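Local coordinates for quinoline 2-oxidoreductase large subunit (Pseudomonas putida, PDB 1T3Q), which holds molybdenum and its pterin cytosine dinucleotide in a xanthine dehydrogenase-family enzyme that probably hydroxylates quinoline at carbon 2, at residues 189-194 with 379-384; 459-464 with 749-754; 317-322 with 335-340. One frame throughout, in Å; residues are numbered along the deposited sequence.

Interaction 1: 189-194 with 379-384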
loop_
_atom_site.group_PDB
_atom_site.type_symbol
_atom_site.label_atom_id
_atom_site.label_comp_id
_atom_site.label_asym_id
_atom_site.label_seq_id
_atom_site.Cartn_x
_atom_site.Cartn_y
_atom_site.Cartn_z
ATOM N N GLY B 189 -22.271 -33.402 -39.585
ATOM C CA GLY B 189 -21.846 -33.901 -38.299
ATOM C C GLY B 189 -22.614 -33.256 -37.171
ATOM O O GLY B 189 -23.091 -32.123 -37.282
ATOM N N GLN B 190 -22.757 -34.000 -36.084
ATOM C CA GLN B 190 -23.426 -33.484 -34.907
ATOM C C GLN B 190 -22.309 -33.373 -33.879
ATOM O O GLN B 190 -22.061 -34.289 -33.092
ATOM C CB GLN B 190 -24.527 -34.444 -34.462
ATOM C CG GLN B 190 -25.549 -34.702 -35.566
ATOM C CD GLN B 190 -26.764 -35.460 -35.079
ATOM O OE1 GLN B 190 -26.642 -36.497 -34.427
ATOM N NE2 GLN B 190 -27.949 -34.951 -35.402
ATOM N N PHE B 191 -21.612 -32.243 -33.929
ATOM C CA PHE B 191 -20.491 -31.986 -33.039
ATOM C C PHE B 191 -20.934 -31.545 -31.656
ATOM O O PHE B 191 -21.957 -30.883 -31.492
ATOM C CB PHE B 191 -19.578 -30.933 -33.666
ATOM C CG PHE B 191 -18.904 -31.400 -34.931
ATOM C CD1 PHE B 191 -17.661 -32.018 -34.883
ATOM C CD2 PHE B 191 -19.530 -31.252 -36.165
ATOM C CE1 PHE B 191 -17.046 -32.485 -36.044
ATOM C CE2 PHE B 191 -18.928 -31.713 -37.337
ATOM C CZ PHE B 191 -17.680 -32.333 -37.276
ATOM N N SER B 192 -20.152 -31.923 -30.656
ATOM C CA SER B 192 -20.462 -31.560 -29.290
ATOM C C SER B 192 -19.189 -31.394 -28.481
ATOM O O SER B 192 -18.256 -32.184 -28.614
ATOM C CB SER B 192 -21.338 -32.636 -28.650
ATOM O OG SER B 192 -21.582 -32.332 -27.288
ATOM N N CYS B 193 -19.144 -30.351 -27.664
ATOM C CA CYS B 193 -17.998 -30.103 -26.803
ATOM C C CYS B 193 -18.520 -30.091 -25.381
ATOM O O CYS B 193 -19.580 -29.526 -25.109
ATOM C CB CYS B 193 -17.356 -28.750 -27.109
ATOM S SG CYS B 193 -16.815 -28.535 -28.820
ATOM N N GLY B 194 -17.786 -30.719 -24.469
ATOM C CA GLY B 194 -18.217 -30.723 -23.087
ATOM C C GLY B 194 -17.751 -29.446 -22.418
ATOM O O GLY B 194 -17.022 -28.655 -23.015
ATOM N N GLN B 379 -15.110 -23.932 -35.208
ATOM C CA GLN B 379 -13.841 -24.143 -35.899
ATOM C C GLN B 379 -13.595 -25.651 -35.966
ATOM O O GLN B 379 -13.238 -26.185 -37.014
ATOM C CB GLN B 379 -12.707 -23.446 -35.136
ATOM C CG GLN B 379 -11.324 -23.517 -35.807
ATOM C CD GLN B 379 -11.211 -22.644 -37.046
ATOM O OE1 GLN B 379 -11.955 -21.674 -37.212
ATOM N NE2 GLN B 379 -10.258 -22.969 -37.913
ATOM N N ILE B 380 -13.790 -26.338 -34.840
ATOM C CA ILE B 380 -13.615 -27.787 -34.793
ATOM C C ILE B 380 -14.527 -28.474 -35.808
ATOM O O ILE B 380 -14.084 -29.285 -36.618
ATOM C CB ILE B 380 -13.952 -28.362 -33.384
ATOM C CG1 ILE B 380 -12.864 -27.974 -32.382
ATOM C CG2 ILE B 380 -14.087 -29.888 -33.453
ATOM C CD1 ILE B 380 -13.208 -28.327 -30.945
ATOM N N ALA B 381 -15.812 -28.138 -35.753
ATOM C CA ALA B 381 -16.801 -28.732 -36.641
ATOM C C ALA B 381 -16.537 -28.490 -38.127
ATOM O O ALA B 381 -16.528 -29.433 -38.919
ATOM C CB ALA B 381 -18.194 -28.220 -36.268
ATOM N N ARG B 382 -16.315 -27.235 -38.502
ATOM C CA ARG B 382 -16.081 -26.905 -39.909
ATOM C C ARG B 382 -14.788 -27.500 -40.459
ATOM O O ARG B 382 -14.791 -28.123 -41.514
ATOM C CB ARG B 382 -16.059 -25.386 -40.111
ATOM C CG ARG B 382 -16.102 -24.964 -41.581
ATOM C CD ARG B 382 -15.706 -23.510 -41.754
ATOM N NE ARG B 382 -14.401 -23.260 -41.156
ATOM C CZ ARG B 382 -14.208 -22.561 -40.044
ATOM N NH1 ARG B 382 -12.982 -22.403 -39.569
ATOM N NH2 ARG B 382 -15.238 -22.000 -39.421
ATOM N N GLU B 383 -13.679 -27.307 -39.750
ATOM C CA GLU B 383 -12.408 -27.836 -40.228
ATOM C C GLU B 383 -12.437 -29.356 -40.330
ATOM O O GLU B 383 -11.837 -29.931 -41.237
ATOM C CB GLU B 383 -11.262 -27.378 -39.323
ATOM C CG GLU B 383 -11.049 -25.858 -39.311
ATOM C CD GLU B 383 -10.734 -25.290 -40.693
ATOM O OE1 GLU B 383 -11.549 -24.503 -41.227
ATOM O OE2 GLU B 383 -9.668 -25.630 -41.250
ATOM N N THR B 384 -13.137 -30.008 -39.409
ATOM C CA THR B 384 -13.238 -31.460 -39.439
ATOM C C THR B 384 -14.055 -31.909 -40.653
ATOM O O THR B 384 -13.721 -32.896 -41.305
ATOM C CB THR B 384 -13.884 -32.004 -38.141
ATOM O OG1 THR B 384 -12.992 -31.781 -37.040
ATOM C CG2 THR B 384 -14.162 -33.498 -38.256
#
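Ile380 meets both Cys193 and Phe191. Its CD1 lies 4.2 Å from Cys193 SG, and its CG2 is 4.4 Å from Phe191 CD1. Ala381 comes next and carries the main contact. Its CA stands over the centre of the Phe191 ring, 3.5 Å from the centroid and only 2° off the normal, a CH-pi contact. Ala381 CB shares that face and comes to 3.3 Å from Phe191 CD2. Phe191 CG lies anti to the carbonyl carbon (chi1 -66°), which sends the ring towards the helix; there its face meets Ala381. Arg382 faces the other way. Thr384 brings its CG2 to the ring edge, in plane, 3.8 Å from Phe191 CE1. Its OG1 donates to Ile380 O at 2.8 Å, on the opposite face of that carbonyl from Thr384 N. Replacing Phe191 with an alanine would probably open a gap over Ala381 and leave the Thr384 methyl without its partner. No hydrogen bond crosses between 189-194 and 379-384. Strand 185-193 and helix 375-393 are therefore joined here by buried apolar packing, while the Thr384 hydroxyl is satisfied within its own helix.

Interaction 2: 459-464 with 749-754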
loop_
_atom_site.group_PDB
_atom_site.type_symbol
_atom_site.label_atom_id
_atom_site.label_comp_id
_atom_site.label_asym_id
_atom_site.label_seq_id
_atom_site.Cartn_x
_atom_site.Cartn_y
_atom_site.Cartn_z
ATOM N N GLY B 459 -4.100 -33.541 -38.922
ATOM C CA GLY B 459 -5.261 -32.675 -38.853
ATOM C C GLY B 459 -4.877 -31.262 -39.233
ATOM O O GLY B 459 -3.831 -30.767 -38.810
ATOM N N VAL B 460 -5.718 -30.606 -40.028
ATOM C CA VAL B 460 -5.441 -29.246 -40.465
ATOM C C VAL B 460 -6.528 -28.272 -40.042
ATOM O O VAL B 460 -7.715 -28.598 -40.062
ATOM C CB VAL B 460 -5.292 -29.179 -42.003
ATOM C CG1 VAL B 460 -5.084 -27.733 -42.457
ATOM C CG2 VAL B 460 -4.119 -30.035 -42.438
ATOM N N SER B 461 -6.108 -27.078 -39.646
ATOM C CA SER B 461 -7.035 -26.031 -39.243
ATOM C C SER B 461 -6.500 -24.672 -39.670
ATOM O O SER B 461 -5.405 -24.277 -39.272
ATOM C CB SER B 461 -7.236 -26.042 -37.726
ATOM O OG SER B 461 -8.040 -24.947 -37.324
ATOM N N VAL B 462 -7.272 -23.968 -40.493
ATOM C CA VAL B 462 -6.900 -22.641 -40.963
ATOM C C VAL B 462 -7.929 -21.676 -40.389
ATOM O O VAL B 462 -9.131 -21.947 -40.433
ATOM C CB VAL B 462 -6.910 -22.578 -42.502
ATOM C CG1 VAL B 462 -6.573 -21.170 -42.969
ATOM C CG2 VAL B 462 -5.901 -23.586 -43.061
ATOM N N PHE B 463 -7.466 -20.552 -39.855
ATOM C CA PHE B 463 -8.380 -19.600 -39.238
ATOM C C PHE B 463 -8.057 -18.132 -39.472
ATOM O O PHE B 463 -6.998 -17.769 -39.989
ATOM C CB PHE B 463 -8.385 -19.806 -37.717
ATOM C CG PHE B 463 -7.150 -19.261 -37.037
ATOM C CD1 PHE B 463 -5.950 -19.967 -37.072
ATOM C CD2 PHE B 463 -7.164 -17.998 -36.452
ATOM C CE1 PHE B 463 -4.782 -19.420 -36.542
ATOM C CE2 PHE B 463 -6.001 -17.440 -35.921
ATOM C CZ PHE B 463 -4.804 -18.156 -35.969
ATOM N N ASN B 464 -9.011 -17.295 -39.075
ATOM C CA ASN B 464 -8.857 -15.851 -39.085
ATOM C C ASN B 464 -9.470 -15.551 -37.716
ATOM O O ASN B 464 -10.155 -16.410 -37.154
ATOM C CB ASN B 464 -9.584 -15.189 -40.275
ATOM C CG ASN B 464 -11.078 -15.057 -40.084
ATOM O OD1 ASN B 464 -11.685 -15.740 -39.263
ATOM N ND2 ASN B 464 -11.686 -14.176 -40.873
ATOM N N ALA B 749 -6.120 -24.492 -32.814
ATOM C CA ALA B 749 -5.442 -25.741 -32.474
ATOM C C ALA B 749 -6.388 -26.884 -32.070
ATOM O O ALA B 749 -6.137 -28.041 -32.395
ATOM C CB ALA B 749 -4.396 -25.499 -31.377
ATOM N N PRO B 750 -7.487 -26.586 -31.360
ATOM C CA PRO B 750 -8.351 -27.716 -31.005
ATOM C C PRO B 750 -8.885 -28.410 -32.257
ATOM O O PRO B 750 -9.032 -29.631 -32.293
ATOM C CB PRO B 750 -9.464 -27.061 -30.191
ATOM C CG PRO B 750 -8.776 -25.863 -29.572
ATOM C CD PRO B 750 -7.961 -25.339 -30.733
ATOM N N ALA B 751 -9.179 -27.618 -33.284
ATOM C CA ALA B 751 -9.698 -28.157 -34.530
ATOM C C ALA B 751 -8.665 -29.070 -35.180
ATOM O O ALA B 751 -9.004 -30.118 -35.716
ATOM C CB ALA B 751 -10.077 -27.016 -35.478
ATOM N N ALA B 752 -7.399 -28.670 -35.118
ATOM C CA ALA B 752 -6.321 -29.468 -35.697
ATOM C C ALA B 752 -6.238 -30.851 -35.054
ATOM O O ALA B 752 -6.036 -31.849 -35.747
ATOM C CB ALA B 752 -4.981 -28.736 -35.544
ATOM N N VAL B 753 -6.395 -30.912 -33.732
ATOM C CA VAL B 753 -6.332 -32.190 -33.028
ATOM C C VAL B 753 -7.531 -33.078 -33.352
ATOM O O VAL B 753 -7.372 -34.270 -33.634
ATOM C CB VAL B 753 -6.255 -32.003 -31.493
ATOM C CG1 VAL B 753 -6.175 -33.370 -30.811
ATOM C CG2 VAL B 753 -5.038 -31.161 -31.122
ATOM N N VAL B 754 -8.733 -32.509 -33.306
ATOM C CA VAL B 754 -9.924 -33.290 -33.621
ATOM C C VAL B 754 -9.818 -33.793 -35.058
ATOM O O VAL B 754 -10.115 -34.959 -35.344
ATOM C CB VAL B 754 -11.213 -32.447 -33.472
ATOM C CG1 VAL B 754 -12.416 -33.243 -33.969
ATOM C CG2 VAL B 754 -11.415 -32.074 -32.009
#
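Gly459 and Ala752 meet backbone to backbone. Gly459 CA lies 3.3 Å from Ala752 O, and the CA-H...O contact is fairly straight, with 153° at the hydrogen. A CB on Gly459 would point at the helix and collide with that oxygen. The lack of a side chain is thus what lets the carbonyl come so near.

The second kind of contact is packing of small side chains. The Ser461 rotamer, with OG anti to the backbone nitrogen (chi1 175°), sets OG 3.4 Å from Ala751 CB and within bonding reach of Ser748 OG. Ser461 CB comes to 3.7 Å from Ala752 N, and it is 4.1 Å from Ala752 CB. That methyl also passes Gly459 O at 4.0 Å. One serine therefore touches two successive alanines.

Polar bonding runs to neighbours and not between 459-464 and 749-754. Ser461 OG is hydrogen-bonded to Ser748 OG, one residue before the helical segment, and to Gln379 NE2 of helix 375-393. The buried hydroxyl is satisfied in this way while its flank rests on Ala751.

The short axes approach to 5.9 Å and run nearly antiparallel, at 154°. Strand 454-467 is an outermost strand of a four-stranded mixed sheet within this chain and pairs with strand 636-649. Pro750 and Val753, on another side of the helix, touch helix 672-692. This is close helix-on-sheet packing through glycine, serine and alanine: helix 744-761 lies on strand 454-467, and segment 459-464 falls within the molybdopterin-binding family region.

Interaction 3: 317-322 with 335-340. With SO4 (sulfate ion), chain K.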
loop_
_atom_site.group_PDB
_atom_site.type_symbol
_atom_site.label_atom_id
_atom_site.label_comp_id
_atom_site.label_asym_id
_atom_site.label_seq_id
_atom_site.Cartn_x
_atom_site.Cartn_y
_atom_site.Cartn_z
ATOM N N ASN B 317 -25.659 -24.566 -39.999
ATOM C CA ASN B 317 -25.234 -24.821 -38.627
ATOM C C ASN B 317 -26.258 -24.414 -37.588
ATOM O O ASN B 317 -26.680 -23.260 -37.526
ATOM C CB ASN B 317 -23.917 -24.107 -38.310
ATOM C CG ASN B 317 -23.318 -24.557 -36.974
ATOM O OD1 ASN B 317 -22.917 -23.737 -36.148
ATOM N ND2 ASN B 317 -23.247 -25.866 -36.770
ATOM N N ARG B 318 -26.655 -25.383 -36.776
ATOM C CA ARG B 318 -27.599 -25.162 -35.688
ATOM C C ARG B 318 -26.711 -25.274 -34.453
ATOM O O ARG B 318 -26.214 -26.354 -34.133
ATOM C CB ARG B 318 -28.669 -26.253 -35.692
ATOM C CG ARG B 318 -29.607 -26.260 -34.493
ATOM C CD ARG B 318 -30.593 -27.416 -34.630
ATOM N NE ARG B 318 -31.312 -27.716 -33.393
ATOM C CZ ARG B 318 -32.274 -26.960 -32.879
ATOM N NH1 ARG B 318 -32.650 -25.846 -33.493
ATOM N NH2 ARG B 318 -32.861 -27.322 -31.747
ATOM N N SER B 319 -26.491 -24.151 -33.786
ATOM C CA SER B 319 -25.623 -24.114 -32.618
ATOM C C SER B 319 -26.400 -23.876 -31.329
ATOM O O SER B 319 -27.166 -22.920 -31.227
ATOM C CB SER B 319 -24.577 -23.010 -32.814
ATOM O OG SER B 319 -23.605 -23.018 -31.785
ATOM N N ILE B 320 -26.194 -24.744 -30.343
ATOM C CA ILE B 320 -26.884 -24.615 -29.064
ATOM C C ILE B 320 -25.873 -24.600 -27.923
ATOM O O ILE B 320 -24.962 -25.427 -27.881
ATOM C CB ILE B 320 -27.862 -25.781 -28.831
ATOM C CG1 ILE B 320 -28.765 -25.960 -30.053
ATOM C CG2 ILE B 320 -28.710 -25.501 -27.593
ATOM C CD1 ILE B 320 -29.571 -27.245 -30.036
ATOM N N THR B 321 -26.047 -23.660 -27.002
ATOM C CA THR B 321 -25.156 -23.507 -25.860
ATOM C C THR B 321 -25.825 -23.881 -24.544
ATOM O O THR B 321 -26.968 -23.488 -24.283
ATOM C CB THR B 321 -24.667 -22.037 -25.740
ATOM O OG1 THR B 321 -23.854 -21.703 -26.872
ATOM C CG2 THR B 321 -23.860 -21.834 -24.465
ATOM N N ASP B 322 -25.115 -24.655 -23.725
ATOM C CA ASP B 322 -25.610 -25.029 -22.400
ATOM C C ASP B 322 -25.130 -23.846 -21.565
ATOM O O ASP B 322 -23.964 -23.791 -21.169
ATOM C CB ASP B 322 -24.948 -26.324 -21.922
ATOM C CG ASP B 322 -25.484 -26.789 -20.580
ATOM O OD1 ASP B 322 -25.454 -25.987 -19.624
ATOM O OD2 ASP B 322 -25.933 -27.953 -20.482
ATOM N N VAL B 335 -21.715 -15.631 -25.212
ATOM C CA VAL B 335 -20.272 -15.816 -25.333
ATOM C C VAL B 335 -19.882 -17.058 -26.144
ATOM O O VAL B 335 -18.780 -17.132 -26.690
ATOM C CB VAL B 335 -19.610 -15.861 -23.922
ATOM C CG1 VAL B 335 -19.915 -17.173 -23.236
ATOM C CG2 VAL B 335 -18.111 -15.624 -24.034
ATOM N N GLU B 336 -20.782 -18.030 -26.237
ATOM C CA GLU B 336 -20.492 -19.238 -27.003
ATOM C C GLU B 336 -21.111 -19.251 -28.408
ATOM O O GLU B 336 -20.549 -18.672 -29.335
ATOM C CB GLU B 336 -20.918 -20.480 -26.217
ATOM C CG GLU B 336 -19.951 -20.831 -25.074
ATOM C CD GLU B 336 -18.633 -21.412 -25.581
ATOM O OE1 GLU B 336 -17.618 -21.336 -24.852
ATOM O OE2 GLU B 336 -18.612 -21.962 -26.702
ATOM N N SER B 337 -22.261 -19.902 -28.564
ATOM C CA SER B 337 -22.924 -20.006 -29.867
ATOM C C SER B 337 -23.168 -18.705 -30.634
ATOM O O SER B 337 -22.908 -18.630 -31.837
ATOM C CB SER B 337 -24.261 -20.744 -29.720
ATOM O OG SER B 337 -24.057 -22.117 -29.443
ATOM N N HIS B 338 -23.672 -17.689 -29.946
ATOM C CA HIS B 338 -23.978 -16.422 -30.592
ATOM C C HIS B 338 -22.781 -15.805 -31.315
ATOM O O HIS B 338 -22.830 -15.594 -32.526
ATOM C CB HIS B 338 -24.552 -15.444 -29.564
ATOM C CG HIS B 338 -25.189 -14.232 -30.171
ATOM N ND1 HIS B 338 -24.476 -13.100 -30.502
ATOM C CD2 HIS B 338 -26.475 -13.979 -30.511
ATOM C CE1 HIS B 338 -25.296 -12.201 -31.018
ATOM N NE2 HIS B 338 -26.515 -12.710 -31.034
ATOM N N VAL B 339 -21.707 -15.514 -30.590
ATOM C CA VAL B 339 -20.540 -14.925 -31.239
ATOM C C VAL B 339 -19.856 -15.929 -32.158
ATOM O O VAL B 339 -19.214 -15.544 -33.140
ATOM C CB VAL B 339 -19.519 -14.392 -30.213
ATOM C CG1 VAL B 339 -20.154 -13.278 -29.399
ATOM C CG2 VAL B 339 -19.032 -15.518 -29.311
ATOM N N GLY B 340 -20.006 -17.215 -31.847
ATOM C CA GLY B 340 -19.408 -18.258 -32.666
ATOM C C GLY B 340 -19.988 -18.307 -34.072
ATOM O O GLY B 340 -19.250 -18.378 -35.059
HETATM S S SO4 K . -36.294 -25.948 -31.324
HETATM O O1 SO4 K . -37.088 -25.483 -32.479
HETATM O O2 SO4 K . -36.475 -27.403 -31.152
HETATM O O3 SO4 K . -34.871 -25.663 -31.564
HETATM O O4 SO4 K . -36.737 -25.246 -30.105
#
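Ser319 and Thr321 meet Ser337 through hydroxyls, while the guanidinium of Arg318, on the same strand but turned away from this contact, holds a sulfate at its edge, in plane. Both terminal nitrogens bind the one oxygen O3 of that ion: Arg318 NH2 to O3 is 2.6 Å, with 150° at the hydrogen. Arg318 NH1 to O3 is 2.9 Å and more bent, at 132°. The chain is extended from CG to NE, which carries the charge far from the strand. Arg168 NH1 also binds the sulfate, which probably comes from the crystallisation liquor.

Across the contact, Ser337 OG is gripped by two hydroxyls. It lies 2.5 Å from Ser319 OG and 2.6 Å from Thr321 OG1. Each pair is a hydrogen bond in which either oxygen could be the donor. Ser337 OG is anti to its carbonyl carbon (chi1 -70°), and this turns it towards the strand.

Glu336 holds the N-cap position of helix 337-342. Its CB packs 3.2 Å from Thr321 OG1 and 3.7 Å from Thr321 CG2. The chain then bends away, and the carboxylate is bound by Gln298 NE2 and Lys296 N. Its side chain is about 9 Å from the bound dioxosulfidomolybdenum ion.

Strand 312-322 and helix 337-342 belong to one beta-alpha-beta unit with strand 352-360. Three buried hydroxyls, joined by two short hydrogen bonds with Ser337 OG in the middle, connect the first two. The start of the helix is thus fixed to the strand mainly by polar bonds, with a small packing contact of Glu336 CB on Thr321.

In the fold
From the N terminus, strand 185-193 comes first and opens interaction 1. Its two segments, 189-194 and 379-384, are separated by 184 residues. Interaction 3 is nested inside that loop: only 12 residues lie between segments 317-322 and 335-340. Interactions 1 and 3 reach the same sheet, but they do not touch. Interaction 2 follows in series, closing a longer loop of 284 residues between segments 459-464 and 749-754. It crosses neither of the others. Interactions 1 and 2 do touch: Gln379 and Glu383 probably hydrogen-bond to the backbone of Val462. Helix 375-393 thus links the sheet of interactions 1 and 3 to the sheet of interaction 2.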